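Local coordinates for protein geranylgeranyl pyrophosphate synthase (Corynebacterium glutamicum, PDB 3LK5) that probably condenses isopentenyl diphosphate with an allylic diphosphate, as a magnesium-dependent prenyltransferase of the FPP/GGPP synthase family, at residues 260-264 with 321-325. Sequence-based numbering, arbitrary orientation.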
loop_
_atom_site.group_PDB
_atom_site.type_symbol
_atom_site.label_atom_id
_atom_site.label_comp_id
_atom_site.label_asym_id
_atom_site.label_seq_id
_atom_site.Cartn_x
_atom_site.Cartn_y
_atom_site.Cartn_z
ATOM N N LEU A 260 -22.131 9.973 17.305
ATOM C CA LEU A 260 -21.753 8.952 18.290
ATOM C C LEU A 260 -20.385 9.218 18.921
ATOM O O LEU A 260 -20.195 8.929 20.097
ATOM C CB LEU A 260 -21.773 7.521 17.700
ATOM C CG LEU A 260 -23.156 6.936 17.381
ATOM C CD1 LEU A 260 -22.965 5.655 16.525
ATOM C CD2 LEU A 260 -24.044 6.676 18.645
ATOM N N GLY A 261 -19.444 9.758 18.150
ATOM C CA GLY A 261 -18.078 10.020 18.660
ATOM C C GLY A 261 -18.044 11.142 19.701
ATOM O O GLY A 261 -17.054 11.312 20.424
ATOM N N VAL A 262 -19.140 11.888 19.802
ATOM C CA VAL A 262 -19.253 12.934 20.819
ATOM C C VAL A 262 -20.301 12.536 21.877
ATOM O O VAL A 262 -20.052 12.599 23.101
ATOM C CB VAL A 262 -19.583 14.276 20.123
ATOM C CG1 VAL A 262 -19.960 15.356 21.143
ATOM C CG2 VAL A 262 -18.372 14.719 19.312
ATOM N N PHE A 263 -21.478 12.104 21.417
ATOM C CA PHE A 263 -22.605 11.918 22.323
ATOM C C PHE A 263 -22.913 10.463 22.645
ATOM O O PHE A 263 -23.821 10.181 23.411
ATOM C CB PHE A 263 -23.870 12.573 21.755
ATOM C CG PHE A 263 -23.739 14.042 21.544
ATOM C CD1 PHE A 263 -23.715 14.906 22.646
ATOM C CD2 PHE A 263 -23.656 14.569 20.259
ATOM C CE1 PHE A 263 -23.607 16.276 22.457
ATOM C CE2 PHE A 263 -23.556 15.945 20.049
ATOM C CZ PHE A 263 -23.521 16.810 21.189
ATOM N N GLY A 264 -22.166 9.528 22.056
ATOM C CA GLY A 264 -22.514 8.132 22.291
ATOM C C GLY A 264 -21.803 7.506 23.466
ATOM O O GLY A 264 -20.656 7.853 23.780
ATOM N N THR A 321 -18.275 19.424 25.056
ATOM C CA THR A 321 -19.407 18.736 24.443
ATOM C C THR A 321 -20.726 19.480 24.697
ATOM O O THR A 321 -21.536 19.662 23.769
ATOM C CB THR A 321 -19.485 17.304 24.940
ATOM O OG1 THR A 321 -18.324 16.604 24.485
ATOM C CG2 THR A 321 -20.711 16.635 24.360
ATOM N N GLU A 322 -20.931 19.913 25.940
ATOM C CA GLU A 322 -22.143 20.692 26.280
ATOM C C GLU A 322 -22.165 22.047 25.551
ATOM O O GLU A 322 -23.233 22.500 25.140
ATOM C CB GLU A 322 -22.353 20.841 27.806
ATOM C CG GLU A 322 -22.725 19.529 28.556
ATOM C CD GLU A 322 -23.859 18.712 27.860
ATOM O OE1 GLU A 322 -24.778 19.307 27.271
ATOM O OE2 GLU A 322 -23.830 17.462 27.903
ATOM N N HIS A 323 -20.999 22.682 25.379
ATOM C CA HIS A 323 -20.932 23.927 24.595
ATOM C C HIS A 323 -21.381 23.635 23.153
ATOM O O HIS A 323 -22.173 24.392 22.591
ATOM C CB HIS A 323 -19.538 24.574 24.591
ATOM C CG HIS A 323 -19.162 25.279 25.866
ATOM N ND1 HIS A 323 -19.944 26.253 26.451
ATOM C CD2 HIS A 323 -18.040 25.201 26.624
ATOM C CE1 HIS A 323 -19.351 26.706 27.545
ATOM N NE2 HIS A 323 -18.177 26.108 27.656
ATOM N N ILE A 324 -20.898 22.529 22.573
ATOM C CA ILE A 324 -21.324 22.122 21.243
ATOM C C ILE A 324 -22.839 21.901 21.164
ATOM O O ILE A 324 -23.500 22.442 20.277
ATOM C CB ILE A 324 -20.533 20.855 20.753
ATOM C CG1 ILE A 324 -19.082 21.240 20.474
ATOM C CG2 ILE A 324 -21.175 20.235 19.475
ATOM C CD1 ILE A 324 -18.136 20.018 20.284
ATOM N N ARG A 325 -23.393 21.127 22.096
ATOM C CA ARG A 325 -24.836 20.901 22.131
ATOM C C ARG A 325 -25.641 22.213 22.195
ATOM O O ARG A 325 -26.667 22.353 21.494
ATOM C CB ARG A 325 -25.242 20.040 23.336
ATOM C CG ARG A 325 -26.691 19.502 23.202
ATOM C CD ARG A 325 -27.283 19.038 24.559
ATOM N NE ARG A 325 -26.365 18.161 25.307
ATOM C CZ ARG A 325 -26.183 16.862 25.053
ATOM N NH1 ARG A 325 -26.873 16.251 24.076
ATOM N NH2 ARG A 325 -25.315 16.171 25.781
HETATM O O HOH W 1 -18.217 13.881 24.500
#
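Thr321 CG2 touches both Val262 and Phe263, 3.5 Å from Val262 CG1 and equally close to Phe263 CE1. The two residues on the 260-264 side also pack on each other: Val262 CG1, set anti to its own backbone N (chi1 170°), sits over the centre of one face of the Phe263 ring. The same CE1, with the neighbouring CD1, also meets Arg325. Phe263 CE1 lies over one face of the guanidinium, 3.6 Å from Arg325 NH1, but the two planes are 47° apart, so the approach is inclined rather than a parallel stack. Ile324 adds a looser apolar touch, its CG2 being 4.5 Å from Phe263 CZ.

The contact joins the C-terminal end of helix 236-263, where Gly264 is the first residue to leave helical geometry, to helix 314-326 in an all-helical chain of the polyprenyl synthetase family, away from the magnesium-binding aspartates Asp108, Asp112 and Asp194. No direct hydrogen bond crosses it. A water instead donates to Val262 O at 2.6 Å and to Thr321 OG1 at 2.7 Å; that hydroxyl is also hydrogen-bonded to Ile317 O one turn earlier.

Glu322 fixes the orientation of the guanidinium. Arg325 NE meets Glu322 OE1 at 2.8 Å and Arg325 NH2 meets Glu322 OE2 at 2.9 Å, a side-on, two-nitrogen salt bridge with both bonds nearly straight. Around the contact, Leu285 of helix 284-296 touches Val262, Phe263 and Ile324, while Ile277 packs against Val262, Thr321 and Ile324.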